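Local coordinates for cytochrome P450 (Zobellia galactanivorans, PDB 6G5O), which belongs to the cytochrome P450 family of heme proteins and binds protoporphyrin IX containing iron in a largely helical fold, at residues Y263-T268 with Q370-G374; E258-R262 with N318-F323. One frame throughout, in Å; residues are numbered along the deposited sequence.

How the contacts relate
Both contacts draw on helix 253-264, the K helix of the cytochrome P450 fold, and they show how the end of one helix and the turn that follows it can tie together segments on both sides of the heme. Contact 2 uses its last turns, which carry the family's ExxR motif and meet the loop leading to Cys330; contact 1 takes over where the helix ends and its chain runs past the C-terminal hairpin. Their centres lie about 12 Å apart, and they touch where Pro266 CD packs against Ile261 O at 4.0 Å. Leu267 of contact 1 lies on the side of the porphyrin that holds the iron-bound water, whereas Phe323 of contact 2 lies on the opposite side.

Contact 1 (Y263-T268 with Q370-G374); sequences YFSPLT and QRKVG. With HEM (protoporphyrin IX containing Fe), chain C.
The turn that leaves the K helix of a cytochrome P450, on its way to strand 270-274, is met here by strand 369-384 of the C-terminal hairpin, and Arg371 makes the junction. Its guanidinium reaches the C-terminal end of the helix with both terminal nitrogens. NH2 of Arg371 donates to Phe264 O at 2.9 Å, while NH1 is shared between Ser265 O, 3.0 Å away, and Thr268 OG1, 2.7 Å away. The donors approach the two carbonyls from above their planes, 59° out for Phe264 and 45° for Ser265. With CG of Arg371 opposite the backbone N (chi1 -162°) and a bend at the next bond, the arginine side chain runs alongside Thr268, the two pointing opposite ways, and delivers its charge to the carbonyls; the end of a helix would probably favour such a cation. Ser265 has left helical geometry with positive phi, and its own hydroxyl bonds back to Arg262 O. Thr268 OG1 has a second partner in the neighbouring strand, and Glu364 OE1 probably helps to fix this hydroxyl for Arg371. On the other flank of the turn, Leu267 CD2 rests 3.7 Å from heme C3A and Pro266 CD 3.8 Å from the methyl CMB. Val373 adds a methyl, CG2, against Pro266 O, and water 1 ties the backbones together, donating to Val373 O at 2.7 Å and to Phe264 O at 3.2 Å.

Contact 2 (E258-R262 with N318-F323); sequences EEMIR and NPHVGF. With HEM (protoporphyrin IX containing Fe), chain C.
Glu259 and Asn318 have their CA atoms 7.3 Å apart, and the loop 318-323, with an inverse gamma turn centred on Pro319, closes on the K helix until Arg262 and Gly322 stand 5.4 Å apart by the same measure. The helix carries the ExxR motif: two nitrogens of Arg262 hold the carboxylate of Glu259, NE on OE1 at 2.8 Å and NH2 on OE2, while its NH1 bonds to Asn299 O; Arg315 also pairs with Glu259, consistent with the E-R-R triad of P450s. Asn318 lies across this pair, its OD1 beside Arg262 CD at 3.5 Å and its ND2 donating weakly to Glu258 O. His320 presents its ring edge to Glu258: NE2 donates to OE1 at 2.7 Å, nearly straight at 165°, in the ring plane and on the anti side of the carboxylate. Holding CG between the backbone N and carbonyl carbon (chi1 74°) sets the imidazole against the helix, where Arg262 N lies over one face. Farther along, Ile261 CG2 sits over the face of Phe323, 4.1 Å from the ring centroid, a CH-pi contact, and Ile261 CG1 touches CZ of that ring. Phe323 in turn lies obliquely to the porphyrin, its CE1 3.8 Å from heme C2B. Glu258 OE2 forms a salt bridge with Arg337. Donation from NE2, with ND1 weakly accepting from Gly322 N, is consistent with a neutral His320 protonated at NE2.

Contact 1 (Y263-T268 with Q370-G374)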
loop_
_atom_site.group_PDB
_atom_site.type_symbol
_atom_site.label_atom_id
_atom_site.label_comp_id
_atom_site.label_asym_id
_atom_site.label_seq_id
_atom_site.Cartn_x
_atom_site.Cartn_y
_atom_site.Cartn_z
ATOM N N TYR A 263 -4.372 11.260 2.542
ATOM C CA TYR A 263 -3.573 12.023 3.430
ATOM C C TYR A 263 -2.348 11.236 3.829
ATOM O O TYR A 263 -1.253 11.773 3.776
ATOM C CB TYR A 263 -4.351 12.427 4.676
ATOM C CG TYR A 263 -3.523 13.232 5.650
ATOM C CD1 TYR A 263 -3.316 14.583 5.462
ATOM C CD2 TYR A 263 -2.998 12.640 6.796
ATOM C CE1 TYR A 263 -2.568 15.328 6.378
ATOM C CE2 TYR A 263 -2.262 13.363 7.724
ATOM C CZ TYR A 263 -2.037 14.710 7.497
ATOM O OH TYR A 263 -1.291 15.435 8.390
ATOM N N PHE A 264 -2.508 9.980 4.240
ATOM C CA PHE A 264 -1.326 9.171 4.604
ATOM C C PHE A 264 -0.466 8.695 3.435
ATOM O O PHE A 264 0.737 8.556 3.579
ATOM C CB PHE A 264 -1.716 7.998 5.433
ATOM C CG PHE A 264 -2.373 8.372 6.722
ATOM C CD1 PHE A 264 -1.830 9.334 7.545
ATOM C CD2 PHE A 264 -3.493 7.712 7.144
ATOM C CE1 PHE A 264 -2.423 9.671 8.747
ATOM C CE2 PHE A 264 -4.079 8.056 8.352
ATOM C CZ PHE A 264 -3.567 9.043 9.127
ATOM N N SER A 265 -1.082 8.479 2.283
ATOM C CA SER A 265 -0.373 8.024 1.059
ATOM C C SER A 265 0.761 7.054 1.352
ATOM O O SER A 265 1.905 7.308 1.038
ATOM C CB SER A 265 0.092 9.220 0.221
ATOM O OG SER A 265 -1.004 9.889 -0.430
ATOM N N PRO A 266 0.421 5.900 1.940
ATOM C CA PRO A 266 1.401 4.951 2.458
ATOM C C PRO A 266 2.394 4.425 1.439
ATOM O O PRO A 266 3.506 4.062 1.835
ATOM C CB PRO A 266 0.537 3.838 3.032
ATOM C CG PRO A 266 -0.825 4.415 3.160
ATOM C CD PRO A 266 -0.945 5.356 2.031
ATOM N N LEU A 267 2.048 4.419 0.159
ATOM C CA LEU A 267 3.079 4.259 -0.876
ATOM C C LEU A 267 3.409 5.631 -1.453
ATOM O O LEU A 267 2.650 6.209 -2.241
ATOM C CB LEU A 267 2.660 3.292 -1.992
ATOM C CG LEU A 267 3.733 2.923 -3.044
ATOM C CD1 LEU A 267 4.980 2.368 -2.400
ATOM C CD2 LEU A 267 3.215 1.874 -3.998
ATOM N N THR A 268 4.576 6.127 -1.082
ATOM C CA THR A 268 4.966 7.498 -1.363
ATOM C C THR A 268 5.098 7.775 -2.825
ATOM O O THR A 268 4.592 8.785 -3.330
ATOM C CB THR A 268 6.283 7.842 -0.621
ATOM O OG1 THR A 268 6.047 7.782 0.789
ATOM C CG2 THR A 268 6.749 9.228 -0.954
ATOM N N GLN A 370 12.476 14.850 3.211
ATOM C CA GLN A 370 12.456 13.953 4.331
ATOM C C GLN A 370 10.975 13.812 4.667
ATOM O O GLN A 370 10.313 14.796 5.012
ATOM C CB GLN A 370 13.263 14.550 5.504
ATOM C CG GLN A 370 14.747 14.814 5.189
ATOM C CD GLN A 370 15.558 13.541 4.958
ATOM O OE1 GLN A 370 15.703 12.729 5.874
ATOM N NE2 GLN A 370 16.090 13.361 3.740
ATOM N N ARG A 371 10.449 12.593 4.538
ATOM C CA ARG A 371 8.996 12.370 4.564
ATOM C C ARG A 371 8.558 11.430 5.636
ATOM O O ARG A 371 8.856 10.251 5.581
ATOM C CB ARG A 371 8.502 11.803 3.227
ATOM C CG ARG A 371 6.984 11.984 3.108
ATOM C CD ARG A 371 6.199 10.872 2.472
ATOM N NE ARG A 371 4.772 11.166 2.648
ATOM C CZ ARG A 371 3.798 10.277 2.530
ATOM N NH1 ARG A 371 4.063 9.003 2.201
ATOM N NH2 ARG A 371 2.561 10.666 2.742
ATOM N N LYS A 372 7.802 11.925 6.596
ATOM C CA LYS A 372 7.203 11.045 7.558
ATOM C C LYS A 372 6.151 10.164 6.885
ATOM O O LYS A 372 5.155 10.681 6.345
ATOM C CB LYS A 372 6.560 11.851 8.659
ATOM C CG LYS A 372 5.902 11.010 9.740
ATOM C CD LYS A 372 5.454 11.935 10.880
ATOM C CE LYS A 372 4.672 11.227 11.982
ATOM N NZ LYS A 372 4.109 12.155 12.998
ATOM N N VAL A 373 6.381 8.842 6.913
ATOM C CA VAL A 373 5.438 7.860 6.363
ATOM C C VAL A 373 4.651 7.166 7.446
ATOM O O VAL A 373 3.625 6.565 7.159
ATOM C CB VAL A 373 6.130 6.801 5.454
ATOM C CG1 VAL A 373 6.979 5.822 6.274
ATOM C CG2 VAL A 373 5.089 6.029 4.603
ATOM N N GLY A 374 5.092 7.298 8.699
ATOM C CA GLY A 374 4.475 6.634 9.832
ATOM C C GLY A 374 5.415 6.556 11.033
ATOM O O GLY A 374 6.169 7.493 11.310
HETATM C CHA HEM C . -0.210 -1.339 -7.090
HETATM C CHB HEM C . -0.706 1.455 -3.181
HETATM C CHC HEM C . -2.123 -2.355 -0.598
HETATM C CHD HEM C . -1.042 -5.214 -4.282
HETATM C C1A HEM C . -0.248 -0.250 -6.249
HETATM C C2A HEM C . 0.059 1.089 -6.632
HETATM C C3A HEM C . -0.093 1.837 -5.550
HETATM C C4A HEM C . -0.474 1.015 -4.466
HETATM C CMA HEM C . 0.110 3.316 -5.527
HETATM C CAA HEM C . 0.434 1.633 -8.010
HETATM C CBA HEM C . 1.875 1.272 -8.330
HETATM C CGA HEM C . 2.253 1.706 -9.729
HETATM O O1A HEM C . 3.192 1.149 -10.290
HETATM O O2A HEM C . 1.644 2.594 -10.354
HETATM C C1B HEM C . -1.136 0.655 -2.143
HETATM C C2B HEM C . -1.537 1.197 -0.905
HETATM C C3B HEM C . -1.927 0.125 -0.136
HETATM C C4B HEM C . -1.755 -1.078 -1.010
HETATM C CMB HEM C . -1.478 2.641 -0.505
HETATM C CAB HEM C . -2.482 0.011 1.210
HETATM C CBB HEM C . -2.912 1.013 1.953
HETATM C C1C HEM C . -1.965 -3.480 -1.364
HETATM C C2C HEM C . -2.131 -4.789 -0.914
HETATM C C3C HEM C . -1.769 -5.617 -1.946
HETATM C C4C HEM C . -1.410 -4.774 -3.030
HETATM C CMC HEM C . -2.622 -5.221 0.432
HETATM C CAC HEM C . -1.803 -7.085 -1.991
HETATM C CBC HEM C . -2.164 -7.921 -1.022
HETATM C C1D HEM C . -0.785 -4.352 -5.360
HETATM C C2D HEM C . -0.520 -4.863 -6.717
HETATM C C3D HEM C . -0.309 -3.802 -7.514
HETATM C C4D HEM C . -0.392 -2.640 -6.622
HETATM C CMD HEM C . -0.555 -6.302 -7.102
HETATM C CAD HEM C . -0.002 -3.830 -9.000
HETATM C CBD HEM C . -1.201 -3.578 -9.929
HETATM C CGD HEM C . -0.782 -3.703 -11.406
HETATM O O1D HEM C . 0.455 -3.708 -11.739
HETATM O O2D HEM C . -1.638 -3.811 -12.350
HETATM N NA HEM C . -0.531 -0.285 -4.893
HETATM N NB HEM C . -1.267 -0.673 -2.160
HETATM N NC HEM C . -1.501 -3.469 -2.631
HETATM N ND HEM C . -0.703 -3.030 -5.375
HETATM FE FE HEM C . -0.977 -1.893 -3.863
HETATM O O HOH W 1 1.467 6.174 5.544
HETATM O O HOH W 2 1.168 -1.845 -3.187
#

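Contact 2 (E258-R262 with N318-F323)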
loop_
_atom_site.group_PDB
_atom_site.type_symbol
_atom_site.label_atom_id
_atom_site.label_comp_id
_atom_site.label_asym_id
_atom_site.label_seq_id
_atom_site.Cartn_x
_atom_site.Cartn_y
_atom_site.Cartn_z
ATOM N N GLU A 258 -11.054 6.539 2.357
ATOM C CA GLU A 258 -10.412 7.106 1.172
ATOM C C GLU A 258 -9.651 8.369 1.554
ATOM O O GLU A 258 -8.621 8.712 0.949
ATOM C CB GLU A 258 -11.420 7.442 0.066
ATOM C CG GLU A 258 -12.097 6.237 -0.546
ATOM C CD GLU A 258 -11.131 5.140 -1.035
ATOM O OE1 GLU A 258 -10.198 5.415 -1.827
ATOM O OE2 GLU A 258 -11.341 3.969 -0.632
ATOM N N GLU A 259 -10.179 9.103 2.531
ATOM C CA GLU A 259 -9.515 10.318 2.922
ATOM C C GLU A 259 -8.220 9.998 3.667
ATOM O O GLU A 259 -7.223 10.704 3.528
ATOM C CB GLU A 259 -10.451 11.203 3.781
ATOM C CG GLU A 259 -9.787 12.419 4.417
ATOM C CD GLU A 259 -9.365 13.473 3.447
ATOM O OE1 GLU A 259 -9.356 13.228 2.214
ATOM O OE2 GLU A 259 -9.066 14.590 3.911
ATOM N N MET A 260 -8.247 8.951 4.479
ATOM C CA MET A 260 -7.036 8.477 5.114
ATOM C C MET A 260 -5.992 7.965 4.099
ATOM O O MET A 260 -4.826 8.268 4.230
ATOM C CB MET A 260 -7.389 7.461 6.156
ATOM C CG MET A 260 -7.965 8.181 7.365
ATOM S SD MET A 260 -8.177 7.092 8.742
ATOM C CE MET A 260 -9.298 8.108 9.742
ATOM N N ILE A 261 -6.406 7.255 3.073
ATOM C CA ILE A 261 -5.445 6.866 2.057
ATOM C C ILE A 261 -4.821 8.074 1.370
ATOM O O ILE A 261 -3.647 8.086 1.097
ATOM C CB ILE A 261 -6.060 5.908 1.012
ATOM C CG1 ILE A 261 -6.444 4.574 1.678
ATOM C CG2 ILE A 261 -5.094 5.675 -0.136
ATOM C CD1 ILE A 261 -5.331 3.921 2.470
ATOM N N ARG A 262 -5.601 9.084 1.068
ATOM C CA ARG A 262 -5.085 10.319 0.453
ATOM C C ARG A 262 -3.991 10.997 1.303
ATOM O O ARG A 262 -2.886 11.320 0.834
ATOM C CB ARG A 262 -6.227 11.351 0.270
ATOM C CG ARG A 262 -5.806 12.624 -0.461
ATOM C CD ARG A 262 -6.849 13.733 -0.346
ATOM N NE ARG A 262 -7.010 14.228 1.031
ATOM C CZ ARG A 262 -6.214 15.128 1.585
ATOM N NH1 ARG A 262 -5.211 15.643 0.890
ATOM N NH2 ARG A 262 -6.405 15.485 2.837
ATOM N N ASN A 318 -12.937 13.535 -3.899
ATOM C CA ASN A 318 -11.618 13.026 -3.479
ATOM C C ASN A 318 -11.020 12.167 -4.572
ATOM O O ASN A 318 -10.985 10.939 -4.443
ATOM C CB ASN A 318 -11.784 12.225 -2.157
ATOM C CG ASN A 318 -10.478 11.783 -1.552
ATOM O OD1 ASN A 318 -9.405 12.100 -2.069
ATOM N ND2 ASN A 318 -10.554 11.045 -0.456
ATOM N N PRO A 319 -10.529 12.807 -5.652
ATOM C CA PRO A 319 -9.852 12.111 -6.760
ATOM C C PRO A 319 -8.388 11.784 -6.430
ATOM O O PRO A 319 -7.511 12.080 -7.216
ATOM C CB PRO A 319 -9.948 13.114 -7.911
ATOM C CG PRO A 319 -9.852 14.434 -7.228
ATOM C CD PRO A 319 -10.538 14.277 -5.874
ATOM N N HIS A 320 -8.142 11.167 -5.260
ATOM C CA HIS A 320 -6.773 10.882 -4.840
ATOM C C HIS A 320 -6.112 9.770 -5.661
ATOM O O HIS A 320 -6.770 8.949 -6.284
ATOM C CB HIS A 320 -6.744 10.518 -3.363
ATOM C CG HIS A 320 -7.269 9.160 -3.073
ATOM N ND1 HIS A 320 -6.483 8.029 -3.175
ATOM C CD2 HIS A 320 -8.503 8.741 -2.679
ATOM C CE1 HIS A 320 -7.221 6.968 -2.869
ATOM N NE2 HIS A 320 -8.442 7.372 -2.553
ATOM N N VAL A 321 -4.800 9.726 -5.606
ATOM C CA VAL A 321 -4.033 8.731 -6.311
ATOM C C VAL A 321 -3.189 7.873 -5.344
ATOM O O VAL A 321 -2.183 7.304 -5.744
ATOM C CB VAL A 321 -3.151 9.415 -7.395
ATOM C CG1 VAL A 321 -3.993 9.887 -8.544
ATOM C CG2 VAL A 321 -2.400 10.592 -6.830
ATOM N N GLY A 322 -3.614 7.786 -4.080
ATOM C CA GLY A 322 -3.048 6.861 -3.099
ATOM C C GLY A 322 -2.945 5.402 -3.518
ATOM O O GLY A 322 -2.004 4.734 -3.097
ATOM N N PHE A 323 -3.867 4.934 -4.378
ATOM C CA PHE A 323 -3.885 3.581 -4.939
ATOM C C PHE A 323 -3.487 3.619 -6.417
ATOM O O PHE A 323 -3.855 2.735 -7.187
ATOM C CB PHE A 323 -5.282 2.891 -4.827
ATOM C CG PHE A 323 -5.695 2.538 -3.413
ATOM C CD1 PHE A 323 -4.924 1.694 -2.638
ATOM C CD2 PHE A 323 -6.866 3.038 -2.857
ATOM C CE1 PHE A 323 -5.299 1.379 -1.346
ATOM C CE2 PHE A 323 -7.259 2.710 -1.553
ATOM C CZ PHE A 323 -6.468 1.875 -0.802
HETATM C CHA HEM C . -0.210 -1.339 -7.090
HETATM C CHB HEM C . -0.706 1.455 -3.181
HETATM C CHC HEM C . -2.123 -2.355 -0.598
HETATM C CHD HEM C . -1.042 -5.214 -4.282
HETATM C C1A HEM C . -0.248 -0.250 -6.249
HETATM C C2A HEM C . 0.059 1.089 -6.632
HETATM C C3A HEM C . -0.093 1.837 -5.550
HETATM C C4A HEM C . -0.474 1.015 -4.466
HETATM C CMA HEM C . 0.110 3.316 -5.527
HETATM C CAA HEM C . 0.434 1.633 -8.010
HETATM C CBA HEM C . 1.875 1.272 -8.330
HETATM C CGA HEM C . 2.253 1.706 -9.729
HETATM O O1A HEM C . 3.192 1.149 -10.290
HETATM O O2A HEM C . 1.644 2.594 -10.354
HETATM C C1B HEM C . -1.136 0.655 -2.143
HETATM C C2B HEM C . -1.537 1.197 -0.905
HETATM C C3B HEM C . -1.927 0.125 -0.136
HETATM C C4B HEM C . -1.755 -1.078 -1.010
HETATM C CMB HEM C . -1.478 2.641 -0.505
HETATM C CAB HEM C . -2.482 0.011 1.210
HETATM C CBB HEM C . -2.912 1.013 1.953
HETATM C C1C HEM C . -1.965 -3.480 -1.364
HETATM C C2C HEM C . -2.131 -4.789 -0.914
HETATM C C3C HEM C . -1.769 -5.617 -1.946
HETATM C C4C HEM C . -1.410 -4.774 -3.030
HETATM C CMC HEM C . -2.622 -5.221 0.432
HETATM C CAC HEM C . -1.803 -7.085 -1.991
HETATM C CBC HEM C . -2.164 -7.921 -1.022
HETATM C C1D HEM C . -0.785 -4.352 -5.360
HETATM C C2D HEM C . -0.520 -4.863 -6.717
HETATM C C3D HEM C . -0.309 -3.802 -7.514
HETATM C C4D HEM C . -0.392 -2.640 -6.622
HETATM C CMD HEM C . -0.555 -6.302 -7.102
HETATM C CAD HEM C . -0.002 -3.830 -9.000
HETATM C CBD HEM C . -1.201 -3.578 -9.929
HETATM C CGD HEM C . -0.782 -3.703 -11.406
HETATM O O1D HEM C . 0.455 -3.708 -11.739
HETATM O O2D HEM C . -1.638 -3.811 -12.350
HETATM N NA HEM C . -0.531 -0.285 -4.893
HETATM N NB HEM C . -1.267 -0.673 -2.160
HETATM N NC HEM C . -1.501 -3.469 -2.631
HETATM N ND HEM C . -0.703 -3.030 -5.375
HETATM FE FE HEM C . -0.977 -1.893 -3.863
HETATM O O HOH W 2 1.168 -1.845 -3.187
#